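Local coordinates for tight junction protein ZO-3 (Homo sapiens, PDB 3KFV) that links tight-junction membrane proteins such as claudins and occludin to the actin cytoskeleton as a scaffold, represented here by its SH3 and guanylate kinase-like part, at residues F23-V28 with S77-Q82; R212-Y215 with Y219-V222; V223-E228 with Q281-I286. All coordinates share one frame; numbering follows the deposited sequence.

Contact 1. Residues F23-V28 with S77-Q82; sequences FTRGDV and SLEAAQ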
ATOM      1  N   PHE A  23      -1.159 -18.203   2.267  1.00 48.83           N
ATOM      2  CA  PHE A  23      -1.449 -16.899   1.687  1.00 46.11           C
ATOM      3  C   PHE A  23      -2.653 -16.193   2.292  1.00 47.45           C
ATOM      4  O   PHE A  23      -3.436 -16.778   3.051  1.00 47.40           O
ATOM      5  CB  PHE A  23      -1.578 -16.979   0.162  1.00 43.11           C
ATOM      6  CG  PHE A  23      -2.590 -17.974  -0.325  1.00 37.70           C
ATOM      7  CD1 PHE A  23      -2.192 -19.086  -1.048  1.00 41.96           C
ATOM      8  CD2 PHE A  23      -3.938 -17.787  -0.089  1.00 37.66           C
ATOM      9  CE1 PHE A  23      -3.122 -19.999  -1.517  1.00 35.46           C
ATOM     10  CE2 PHE A  23      -4.870 -18.697  -0.554  1.00 38.37           C
ATOM     11  CZ  PHE A  23      -4.459 -19.804  -1.266  1.00 32.60           C
ATOM     12  N   THR A  24      -2.786 -14.924   1.927  1.00 43.03           N
ATOM     13  CA  THR A  24      -3.815 -14.051   2.459  1.00 44.46           C
ATOM     14  C   THR A  24      -4.464 -13.306   1.305  1.00 40.38           C
ATOM     15  O   THR A  24      -3.828 -13.074   0.282  1.00 41.52           O
ATOM     16  CB  THR A  24      -3.187 -13.038   3.448  1.00 49.09           C
ATOM     17  OG1 THR A  24      -2.885 -13.705   4.680  1.00 58.27           O
ATOM     18  CG2 THR A  24      -4.119 -11.855   3.725  1.00 45.08           C
ATOM     19  N   ARG A  25      -5.732 -12.942   1.455  1.00 41.00           N
ATOM     20  CA  ARG A  25      -6.365 -12.056   0.482  1.00 43.80           C
ATOM     21  C   ARG A  25      -5.390 -10.985  -0.016  1.00 39.50           C
ATOM     22  O   ARG A  25      -4.924 -10.146   0.761  1.00 36.06           O
ATOM     23  CB  ARG A  25      -7.594 -11.382   1.089  1.00 38.41           C
ATOM     24  CG  ARG A  25      -8.791 -12.281   1.193  1.00 40.82           C
ATOM     25  CD  ARG A  25      -9.925 -11.593   1.920  1.00 41.09           C
ATOM     26  NE  ARG A  25     -11.207 -12.217   1.609  1.00 42.40           N
ATOM     27  CZ  ARG A  25     -11.613 -13.385   2.098  1.00 43.46           C
ATOM     28  NH1 ARG A  25     -10.834 -14.071   2.922  1.00 43.73           N
ATOM     29  NH2 ARG A  25     -12.800 -13.871   1.760  1.00 44.12           N
ATOM     30  N   GLY A  26      -5.079 -11.024  -1.309  1.00 35.50           N
ATOM     31  CA  GLY A  26      -4.266  -9.993  -1.925  1.00 34.89           C
ATOM     32  C   GLY A  26      -2.873 -10.438  -2.327  1.00 35.47           C
ATOM     33  O   GLY A  26      -2.224  -9.783  -3.140  1.00 35.77           O
ATOM     34  N   ASP A  27      -2.401 -11.540  -1.759  1.00 36.39           N
ATOM     35  CA  ASP A  27      -1.094 -12.069  -2.126  1.00 33.49           C
ATOM     36  C   ASP A  27      -1.071 -12.462  -3.595  1.00 33.54           C
ATOM     37  O   ASP A  27      -2.098 -12.814  -4.168  1.00 33.54           O
ATOM     38  CB  ASP A  27      -0.721 -13.259  -1.243  1.00 40.99           C
ATOM     39  CG  ASP A  27      -0.216 -12.830   0.130  1.00 47.82           C
ATOM     40  OD1 ASP A  27       0.531 -11.831   0.204  1.00 46.31           O
ATOM     41  OD2 ASP A  27      -0.561 -13.496   1.132  1.00 50.06           O
ATOM     42  N   VAL A  28       0.105 -12.384  -4.207  1.00 37.35           N
ATOM     43  CA  VAL A  28       0.248 -12.684  -5.625  1.00 34.94           C
ATOM     44  C   VAL A  28       1.288 -13.772  -5.832  1.00 38.30           C
ATOM     45  O   VAL A  28       2.333 -13.783  -5.185  1.00 42.34           O
ATOM     46  CB  VAL A  28       0.636 -11.428  -6.446  1.00 33.06           C
ATOM     47  CG1 VAL A  28       0.889 -11.798  -7.892  1.00 33.66           C
ATOM     48  CG2 VAL A  28      -0.456 -10.368  -6.361  1.00 30.72           C
ATOM     49  N   SER A  77     -15.151 -21.814  -0.815  1.00 41.96           N
ATOM     50  CA  SER A  77     -16.528 -22.112  -0.427  1.00 45.27           C
ATOM     51  C   SER A  77     -16.560 -22.535   1.029  1.00 47.19           C
ATOM     52  O   SER A  77     -17.434 -22.122   1.794  1.00 44.19           O
ATOM     53  CB  SER A  77     -17.112 -23.233  -1.287  1.00 47.27           C
ATOM     54  OG  SER A  77     -17.549 -22.739  -2.541  1.00 57.89           O
ATOM     55  N   LEU A  78     -15.593 -23.369   1.396  1.00 44.97           N
ATOM     56  CA  LEU A  78     -15.446 -23.817   2.766  1.00 47.93           C
ATOM     57  C   LEU A  78     -15.312 -22.640   3.719  1.00 50.53           C
ATOM     58  O   LEU A  78     -16.060 -22.538   4.692  1.00 49.43           O
ATOM     59  CB  LEU A  78     -14.230 -24.734   2.901  1.00 54.71           C
ATOM     60  CG  LEU A  78     -14.463 -26.233   2.676  1.00 57.75           C
ATOM     61  CD1 LEU A  78     -13.203 -27.023   3.017  1.00 50.80           C
ATOM     62  CD2 LEU A  78     -15.652 -26.730   3.499  1.00 48.08           C
ATOM     63  N   GLU A  79     -14.357 -21.757   3.437  1.00 49.49           N
ATOM     64  CA  GLU A  79     -14.084 -20.625   4.320  1.00 48.35           C
ATOM     65  C   GLU A  79     -15.283 -19.693   4.417  1.00 44.32           C
ATOM     66  O   GLU A  79     -15.454 -18.990   5.408  1.00 48.33           O
ATOM     67  CB  GLU A  79     -12.850 -19.847   3.863  1.00 51.66           C
ATOM     68  CG  GLU A  79     -12.463 -18.730   4.818  1.00 54.88           C
ATOM     69  CD  GLU A  79     -11.594 -17.662   4.173  1.00 53.34           C
ATOM     70  OE1 GLU A  79     -10.530 -18.012   3.619  1.00 54.94           O
ATOM     71  OE2 GLU A  79     -11.969 -16.470   4.231  1.00 52.26           O
ATOM     72  N   ALA A  80     -16.116 -19.689   3.387  1.00 41.22           N
ATOM     73  CA  ALA A  80     -17.331 -18.895   3.423  1.00 44.35           C
ATOM     74  C   ALA A  80     -18.280 -19.481   4.454  1.00 52.29           C
ATOM     75  O   ALA A  80     -18.756 -18.781   5.348  1.00 53.93           O
ATOM     76  CB  ALA A  80     -17.984 -18.858   2.055  1.00 44.85           C
ATOM     77  N   ALA A  81     -18.539 -20.781   4.327  1.00 58.02           N
ATOM     78  CA  ALA A  81     -19.428 -21.489   5.242  1.00 54.37           C
ATOM     79  C   ALA A  81     -18.930 -21.404   6.681  1.00 53.29           C
ATOM     80  O   ALA A  81     -19.729 -21.352   7.616  1.00 59.13           O
ATOM     81  CB  ALA A  81     -19.588 -22.940   4.812  1.00 47.40           C
ATOM     82  N   GLN A  82     -17.613 -21.388   6.862  1.00 50.48           N
ATOM     83  CA  GLN A  82     -17.047 -21.226   8.197  1.00 54.21           C
ATOM     84  C   GLN A  82     -17.547 -19.936   8.821  1.00 57.80           C
ATOM     85  O   GLN A  82     -17.693 -19.847  10.038  1.00 60.62           O
ATOM     86  CB  GLN A  82     -15.519 -21.265   8.170  1.00 51.05           C
ATOM     87  CG  GLN A  82     -14.953 -22.660   8.372  1.00 54.85           C
ATOM     88  CD  GLN A  82     -13.476 -22.756   8.040  1.00 63.00           C
ATOM     89  OE1 GLN A  82     -13.006 -22.162   7.069  1.00 69.33           O
ATOM     90  NE2 GLN A  82     -12.737 -23.517   8.842  1.00 59.26           N
TER
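Arg25 and Glu79 join a loop to a helix whose CA atoms come no nearer than 12.2 Å (Arg25 to Glu79), and they illustrate how one ion pair between two long side chains can span such a distance. On the helix, Ser77 and Leu78 lead into Glu79, whose CG lies anti to the backbone N (chi1 -175°) and whose extended chain carries the carboxylate toward the loop. There the syn lone pair of Glu79 OE2 receives Arg25 NH1 at 3.0 Å, nearly straight (169°) and close to the guanidinium plane. Glu79 OE2 also pairs with Arg83, while Glu79 OE1 accepts the backbone N of Glu12. Arg25 NH1 is likewise shared with the carboxylate of Glu12, and its NE binds Thr126 OG1. A methionine in place of Arg25 would probably leave Glu12 and Glu79 without their common cation and Thr126 OG1 without this donor. Farther along, the amides of Ala81 and Gln82 bind back to Ser77 O and Leu78 O, giving Glu79 a regular helical turn to stand on. The loop is shaped by a type II turn from Thr24 to Asp27, with Gly26 at positive phi. It belongs to the SH3 domain, leading from strand 5-9 into strand 28-33, while helix 69-82 follows strand 60-66 and helix 123-129 supplies Thr126.

Contact 2. Residues R212-Y215 with Y219-V222; sequences RLNY and YPIV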
ATOM      1  N   ARG A 212      -6.552  -1.950   2.423  1.00 34.30           N
ATOM      2  CA  ARG A 212      -7.780  -1.900   1.640  1.00 33.14           C
ATOM      3  C   ARG A 212      -7.521  -1.339   0.242  1.00 34.66           C
ATOM      4  O   ARG A 212      -8.002  -1.884  -0.753  1.00 36.00           O
ATOM      5  CB  ARG A 212      -8.851  -1.070   2.364  1.00 37.66           C
ATOM      6  CG  ARG A 212      -9.496  -1.768   3.560  1.00 36.65           C
ATOM      7  CD  ARG A 212     -10.745  -1.038   4.045  1.00 36.66           C
ATOM      8  NE  ARG A 212     -10.433   0.287   4.576  1.00 46.51           N
ATOM      9  CZ  ARG A 212     -10.108   0.536   5.844  1.00 46.14           C
ATOM     10  NH1 ARG A 212     -10.056  -0.457   6.726  1.00 42.96           N
ATOM     11  NH2 ARG A 212      -9.832   1.781   6.229  1.00 41.42           N
ATOM     12  N   LEU A 213      -6.760  -0.248   0.164  1.00 34.16           N
ATOM     13  CA  LEU A 213      -6.455   0.369  -1.125  1.00 36.46           C
ATOM     14  C   LEU A 213      -5.614  -0.559  -1.990  1.00 35.27           C
ATOM     15  O   LEU A 213      -5.828  -0.667  -3.202  1.00 33.70           O
ATOM     16  CB  LEU A 213      -5.740   1.711  -0.941  1.00 37.73           C
ATOM     17  CG  LEU A 213      -6.595   2.858  -0.402  1.00 36.68           C
ATOM     18  CD1 LEU A 213      -5.719   3.960   0.155  1.00 33.35           C
ATOM     19  CD2 LEU A 213      -7.529   3.394  -1.480  1.00 33.76           C
ATOM     20  N   ASN A 214      -4.651  -1.225  -1.366  1.00 30.67           N
ATOM     21  CA  ASN A 214      -3.885  -2.237  -2.073  1.00 31.45           C
ATOM     22  C   ASN A 214      -4.809  -3.327  -2.602  1.00 35.66           C
ATOM     23  O   ASN A 214      -4.612  -3.832  -3.704  1.00 36.76           O
ATOM     24  CB  ASN A 214      -2.822  -2.846  -1.168  1.00 27.27           C
ATOM     25  CG  ASN A 214      -1.620  -1.953  -1.007  1.00 27.79           C
ATOM     26  OD1 ASN A 214      -1.388  -1.057  -1.816  1.00 35.15           O
ATOM     27  ND2 ASN A 214      -0.840  -2.191   0.035  1.00 29.28           N
ATOM     28  N   TYR A 215      -5.826  -3.674  -1.818  1.00 32.80           N
ATOM     29  CA  TYR A 215      -6.705  -4.782  -2.161  1.00 32.83           C
ATOM     30  C   TYR A 215      -7.596  -4.485  -3.363  1.00 36.17           C
ATOM     31  O   TYR A 215      -7.765  -5.334  -4.243  1.00 35.48           O
ATOM     32  CB  TYR A 215      -7.555  -5.197  -0.957  1.00 35.61           C
ATOM     33  CG  TYR A 215      -8.265  -6.512  -1.171  1.00 35.40           C
ATOM     34  CD1 TYR A 215      -7.544  -7.682  -1.378  1.00 38.02           C
ATOM     35  CD2 TYR A 215      -9.649  -6.587  -1.178  1.00 34.08           C
ATOM     36  CE1 TYR A 215      -8.180  -8.888  -1.579  1.00 38.60           C
ATOM     37  CE2 TYR A 215     -10.295  -7.793  -1.381  1.00 35.83           C
ATOM     38  CZ  TYR A 215      -9.553  -8.937  -1.579  1.00 35.37           C
ATOM     39  OH  TYR A 215     -10.180 -10.138  -1.787  1.00 39.70           O
ATOM     40  N   TYR A 219      -3.483   0.682  -5.271  1.00 34.61           N
ATOM     41  CA  TYR A 219      -2.048   0.600  -4.985  1.00 32.57           C
ATOM     42  C   TYR A 219      -1.379   1.942  -4.758  1.00 35.24           C
ATOM     43  O   TYR A 219      -0.633   2.421  -5.618  1.00 32.49           O
ATOM     44  CB  TYR A 219      -1.311  -0.168  -6.086  1.00 31.38           C
ATOM     45  CG  TYR A 219      -1.667  -1.630  -6.130  1.00 34.57           C
ATOM     46  CD1 TYR A 219      -1.353  -2.478  -5.069  1.00 31.70           C
ATOM     47  CD2 TYR A 219      -2.326  -2.166  -7.222  1.00 36.94           C
ATOM     48  CE1 TYR A 219      -1.681  -3.812  -5.102  1.00 28.65           C
ATOM     49  CE2 TYR A 219      -2.657  -3.505  -7.263  1.00 39.96           C
ATOM     50  CZ  TYR A 219      -2.332  -4.320  -6.202  1.00 35.24           C
ATOM     51  OH  TYR A 219      -2.667  -5.652  -6.261  1.00 39.98           O
ATOM     52  N   PRO A 220      -1.616   2.540  -3.582  1.00 35.88           N
ATOM     53  CA  PRO A 220      -1.059   3.863  -3.299  1.00 30.49           C
ATOM     54  C   PRO A 220       0.450   3.805  -3.405  1.00 32.47           C
ATOM     55  O   PRO A 220       1.027   2.721  -3.308  1.00 33.24           O
ATOM     56  CB  PRO A 220      -1.441   4.110  -1.834  1.00 31.47           C
ATOM     57  CG  PRO A 220      -2.424   3.051  -1.473  1.00 33.62           C
ATOM     58  CD  PRO A 220      -2.184   1.901  -2.384  1.00 32.83           C
ATOM     59  N   ILE A 221       1.082   4.951  -3.620  1.00 31.81           N
ATOM     60  CA  ILE A 221       2.507   5.066  -3.378  1.00 31.68           C
ATOM     61  C   ILE A 221       2.635   5.412  -1.899  1.00 30.56           C
ATOM     62  O   ILE A 221       2.087   6.414  -1.444  1.00 32.88           O
ATOM     63  CB  ILE A 221       3.146   6.157  -4.256  1.00 30.84           C
ATOM     64  CG1 ILE A 221       2.996   5.798  -5.736  1.00 28.99           C
ATOM     65  CG2 ILE A 221       4.608   6.354  -3.889  1.00 28.61           C
ATOM     66  CD1 ILE A 221       3.364   6.921  -6.683  1.00 27.84           C
ATOM     67  N   VAL A 222       3.320   4.568  -1.136  1.00 32.56           N
ATOM     68  CA  VAL A 222       3.422   4.788   0.307  1.00 34.42           C
ATOM     69  C   VAL A 222       4.819   5.220   0.727  1.00 31.98           C
ATOM     70  O   VAL A 222       5.780   4.474   0.569  1.00 34.56           O
ATOM     71  CB  VAL A 222       3.032   3.539   1.106  1.00 29.52           C
ATOM     72  CG1 VAL A 222       3.123   3.833   2.584  1.00 30.10           C
ATOM     73  CG2 VAL A 222       1.633   3.106   0.739  1.00 27.87           C
TER
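Asn214, Tyr219 and Pro220 bury the most surface where helix 207-215 ends and the chain turns into strand 221-227. Asn214 works with two oxygens. Its backbone O lies over one face of the Tyr219 ring, 3.2 Å from CE1 and 3.4 Å from CZ, so the carbonyl looks onto the phenol half of the ring. Its side chain leaves the helix with CG beside the backbone N (chi1 -78°); from there Asn214 OD1 lies 3.5 Å from Tyr219 CD1 and also close to Pro220 CD. The amide and ring planes are inclined by 32°, and the two side chains cross at about a right angle, an approach that is neither a stack nor a hydrogen bond.

Tyr219 starts from a backbone with positive phi, and its CB points away from the helix; the ring then folds back over Asn214. The ring also touches Ile295 and Trp296 of strand 294-298. Tyr219 N gives Leu213 O a weak hydrogen bond of 3.4 Å, and the carbonyl of Tyr219 is taken by Arg146.

Pro220, which has no amide hydrogen to donate, contributes carbon contacts instead. Its CG rests 3.6 Å from Leu213 CB, with Leu213 CD1 a little farther off, and the proline also touches Val149 of strand 148-151.

Here, then, is the helix-to-strand half of a beta-alpha-beta crossover in the guanylate kinase-like domain: the chain leaves parallel strand 200-203, runs through helix 207-215, and re-enters the same sheet as strand 221-227, beyond strand 148-151.

Contact 3. Residues V223-E228 with Q281-I286; sequences VFFIPE and QELKAI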
ATOM      1  N   VAL A 223       4.920   6.429   1.270  1.00 30.21           N
ATOM      2  CA  VAL A 223       6.212   6.997   1.625  1.00 33.86           C
ATOM      3  C   VAL A 223       6.314   7.283   3.115  1.00 33.16           C
ATOM      4  O   VAL A 223       5.498   8.015   3.666  1.00 35.21           O
ATOM      5  CB  VAL A 223       6.480   8.294   0.841  1.00 37.21           C
ATOM      6  CG1 VAL A 223       7.735   8.985   1.366  1.00 35.11           C
ATOM      7  CG2 VAL A 223       6.601   7.989  -0.649  1.00 33.57           C
ATOM      8  N   PHE A 224       7.323   6.706   3.758  1.00 36.42           N
ATOM      9  CA  PHE A 224       7.516   6.872   5.196  1.00 36.99           C
ATOM     10  C   PHE A 224       8.763   7.705   5.480  1.00 38.60           C
ATOM     11  O   PHE A 224       9.833   7.450   4.926  1.00 37.61           O
ATOM     12  CB  PHE A 224       7.605   5.509   5.887  1.00 33.06           C
ATOM     13  CG  PHE A 224       7.903   5.593   7.359  1.00 40.15           C
ATOM     14  CD1 PHE A 224       6.885   5.788   8.279  1.00 40.46           C
ATOM     15  CD2 PHE A 224       9.201   5.478   7.825  1.00 41.36           C
ATOM     16  CE1 PHE A 224       7.157   5.868   9.630  1.00 35.91           C
ATOM     17  CE2 PHE A 224       9.477   5.562   9.178  1.00 40.22           C
ATOM     18  CZ  PHE A 224       8.451   5.758  10.078  1.00 35.32           C
ATOM     19  N   PHE A 225       8.613   8.705   6.342  1.00 39.44           N
ATOM     20  CA  PHE A 225       9.710   9.608   6.680  1.00 40.44           C
ATOM     21  C   PHE A 225      10.313   9.276   8.039  1.00 41.99           C
ATOM     22  O   PHE A 225       9.610   9.258   9.050  1.00 39.48           O
ATOM     23  CB  PHE A 225       9.216  11.052   6.679  1.00 41.40           C
ATOM     24  CG  PHE A 225       8.872  11.568   5.319  1.00 39.69           C
ATOM     25  CD1 PHE A 225       9.868  12.028   4.466  1.00 40.03           C
ATOM     26  CD2 PHE A 225       7.560  11.596   4.889  1.00 38.43           C
ATOM     27  CE1 PHE A 225       9.563  12.506   3.208  1.00 37.13           C
ATOM     28  CE2 PHE A 225       7.247  12.078   3.626  1.00 42.88           C
ATOM     29  CZ  PHE A 225       8.251  12.534   2.786  1.00 39.06           C
ATOM     30  N   ILE A 226      11.620   9.029   8.057  1.00 41.09           N
ATOM     31  CA  ILE A 226      12.303   8.613   9.274  1.00 41.12           C
ATOM     32  C   ILE A 226      12.966   9.793   9.967  1.00 44.23           C
ATOM     33  O   ILE A 226      13.853  10.430   9.396  1.00 49.30           O
ATOM     34  CB  ILE A 226      13.381   7.547   8.987  1.00 47.10           C
ATOM     35  CG1 ILE A 226      12.902   6.564   7.922  1.00 48.08           C
ATOM     36  CG2 ILE A 226      13.748   6.798  10.261  1.00 47.63           C
ATOM     37  CD1 ILE A 226      13.963   5.592   7.475  1.00 46.47           C
ATOM     38  N   PRO A 227      12.543  10.081  11.208  1.00 45.31           N
ATOM     39  CA  PRO A 227      13.093  11.167  12.023  1.00 48.22           C
ATOM     40  C   PRO A 227      14.419  10.780  12.665  1.00 50.94           C
ATOM     41  O   PRO A 227      14.541   9.668  13.173  1.00 49.93           O
ATOM     42  CB  PRO A 227      12.041  11.348  13.128  1.00 49.26           C
ATOM     43  CG  PRO A 227      10.898  10.414  12.783  1.00 50.12           C
ATOM     44  CD  PRO A 227      11.477   9.358  11.918  1.00 50.22           C
ATOM     45  N   GLU A 228      15.393  11.686  12.632  1.00 55.97           N
ATOM     46  CA  GLU A 228      16.640  11.508  13.367  1.00 56.62           C
ATOM     47  C   GLU A 228      16.353  11.323  14.847  1.00 61.29           C
ATOM     48  O   GLU A 228      16.668  10.282  15.430  1.00 65.56           O
ATOM     49  CB  GLU A 228      17.529  12.740  13.211  1.00 62.14           C
ATOM     50  CG  GLU A 228      18.532  12.678  12.084  1.00 70.78           C
ATOM     51  CD  GLU A 228      19.185  14.025  11.841  1.00 77.86           C
ATOM     52  OE1 GLU A 228      18.665  15.033  12.372  1.00 76.74           O
ATOM     53  OE2 GLU A 228      20.208  14.078  11.118  1.00 80.81           O
ATOM     54  N   GLN A 281      12.463  17.184  -1.885  1.00 41.81           N
ATOM     55  CA  GLN A 281      12.932  16.958  -3.251  1.00 41.10           C
ATOM     56  C   GLN A 281      12.857  15.475  -3.617  1.00 44.11           C
ATOM     57  O   GLN A 281      12.216  15.099  -4.606  1.00 44.48           O
ATOM     58  CB  GLN A 281      14.366  17.466  -3.421  1.00 42.89           C
ATOM     59  CG  GLN A 281      14.516  18.983  -3.310  1.00 46.72           C
ATOM     60  CD  GLN A 281      13.818  19.731  -4.435  1.00 47.98           C
ATOM     61  OE1 GLN A 281      12.836  20.441  -4.209  1.00 45.81           O
ATOM     62  NE2 GLN A 281      14.321  19.572  -5.653  1.00 50.91           N
ATOM     63  N   GLU A 282      13.513  14.639  -2.816  1.00 44.48           N
ATOM     64  CA  GLU A 282      13.436  13.193  -2.990  1.00 41.07           C
ATOM     65  C   GLU A 282      11.988  12.721  -3.039  1.00 40.05           C
ATOM     66  O   GLU A 282      11.636  11.859  -3.845  1.00 40.28           O
ATOM     67  CB  GLU A 282      14.216  12.473  -1.888  1.00 40.10           C
ATOM     68  CG  GLU A 282      15.649  12.136  -2.297  1.00 56.72           C
ATOM     69  CD  GLU A 282      16.613  11.998  -1.118  1.00 63.10           C
ATOM     70  OE1 GLU A 282      16.285  11.294  -0.133  1.00 59.91           O
ATOM     71  OE2 GLU A 282      17.717  12.585  -1.194  1.00 62.82           O
ATOM     72  N   LEU A 283      11.143  13.296  -2.191  1.00 40.13           N
ATOM     73  CA  LEU A 283       9.731  12.938  -2.205  1.00 36.24           C
ATOM     74  C   LEU A 283       9.171  13.104  -3.605  1.00 34.07           C
ATOM     75  O   LEU A 283       8.674  12.150  -4.194  1.00 35.72           O
ATOM     76  CB  LEU A 283       8.933  13.783  -1.210  1.00 35.46           C
ATOM     77  CG  LEU A 283       7.410  13.595  -1.197  1.00 36.63           C
ATOM     78  CD1 LEU A 283       7.013  12.128  -1.082  1.00 35.78           C
ATOM     79  CD2 LEU A 283       6.769  14.408  -0.081  1.00 36.28           C
ATOM     80  N   LYS A 284       9.272  14.317  -4.142  1.00 37.98           N
ATOM     81  CA  LYS A 284       8.669  14.641  -5.433  1.00 34.43           C
ATOM     82  C   LYS A 284       9.169  13.731  -6.549  1.00 32.18           C
ATOM     83  O   LYS A 284       8.405  13.326  -7.420  1.00 27.56           O
ATOM     84  CB  LYS A 284       8.904  16.110  -5.786  1.00 35.26           C
ATOM     85  CG  LYS A 284       7.976  17.073  -5.064  1.00 34.81           C
ATOM     86  CD  LYS A 284       8.086  18.479  -5.633  1.00 37.83           C
ATOM     87  CE  LYS A 284       9.445  19.091  -5.347  1.00 37.00           C
ATOM     88  NZ  LYS A 284       9.614  20.407  -6.014  1.00 37.44           N
ATOM     89  N   ALA A 285      10.457  13.407  -6.507  1.00 33.53           N
ATOM     90  CA  ALA A 285      11.060  12.529  -7.502  1.00 29.86           C
ATOM     91  C   ALA A 285      10.515  11.103  -7.368  1.00 36.69           C
ATOM     92  O   ALA A 285      10.262  10.420  -8.364  1.00 38.38           O
ATOM     93  CB  ALA A 285      12.574  12.544  -7.363  1.00 26.03           C
ATOM     94  N   ILE A 286      10.326  10.664  -6.128  1.00 30.75           N
ATOM     95  CA  ILE A 286       9.828   9.327  -5.862  1.00 31.24           C
ATOM     96  C   ILE A 286       8.378   9.135  -6.316  1.00 34.14           C
ATOM     97  O   ILE A 286       8.003   8.057  -6.776  1.00 36.44           O
ATOM     98  CB  ILE A 286       9.985   8.965  -4.377  1.00 32.28           C
ATOM     99  CG1 ILE A 286      11.449   8.638  -4.078  1.00 31.33           C
ATOM    100  CG2 ILE A 286       9.077   7.803  -3.999  1.00 29.39           C
ATOM    101  CD1 ILE A 286      11.735   8.386  -2.623  1.00 32.45           C
TER
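Ile286 N donates to Glu282 O at 2.9 Å, an ordinary helical bond within helix 278-290, and it is the shortest polar bond inside either segment. Between the helix and strand 223-227 the chemistry is entirely apolar. Leu283 is the hub. It points its CB at the strand, and chi1 of 175° sets CG opposite the backbone N, from where both methyls touch the strand's side chains: Leu283 CD1 comes to 4.0 Å from Val223 CG1, and Leu283 CD2 to 3.7 Å from Phe225 CZ. The second methyl meets the phenyl ring at its edge, near the ring plane, and the two side chains cross at about a right angle. One turn further along the helix, Ile286 CG2 faces Val223 CG2 at 4.2 Å.

This is the alpha/beta layering of the guanylate kinase-like domain, related to the P-loop NTPases: strand 221-227 lies inside a parallel five-stranded sheet, between strands 148-151 and 268-272, and helix 278-290 packs over one face. The axes of segments 281-286 and 223-227 run nearly antiparallel (164°) and approach to 10.8 Å.

Within the strand, the methyl Val223 CG1 also sits over one face of the Phe225 ring, 3.7 Å above its plane and offset toward the rim, so that this ring is met by Val223 on a face and by Leu283 at an edge. Trp279, earlier on the same helix, approaches Phe225 edge-to-face. Phe224, between Val223 and Phe225 in the strand, instead touches Ala255 and Leu258 of helix 248-262. Leu283 further touches Ile150, and Ile286 touches Ile270, on the two strands flanking 221-227.

The three contacts show chemistry following burial. Contact 1 lies at the surface and depends on charge, a single ion pair holding a loop near a helix; contact 2, close to the centre of the chain, is only partly buried and mixes oxygen-to-ring, weak polar and apolar touches; contact 3 is buried and purely apolar. Contacts 2 and 3 share strand 221-227, the first at its entry and the second along its body. The loop of contact 1 belongs to the SH3 domain, yet it meets contact 2 directly, since Arg25 CB packs against Tyr215 CE1 at 3.7 Å. Contact 3 stays apart from contact 1, nearest atoms about 18 Å away.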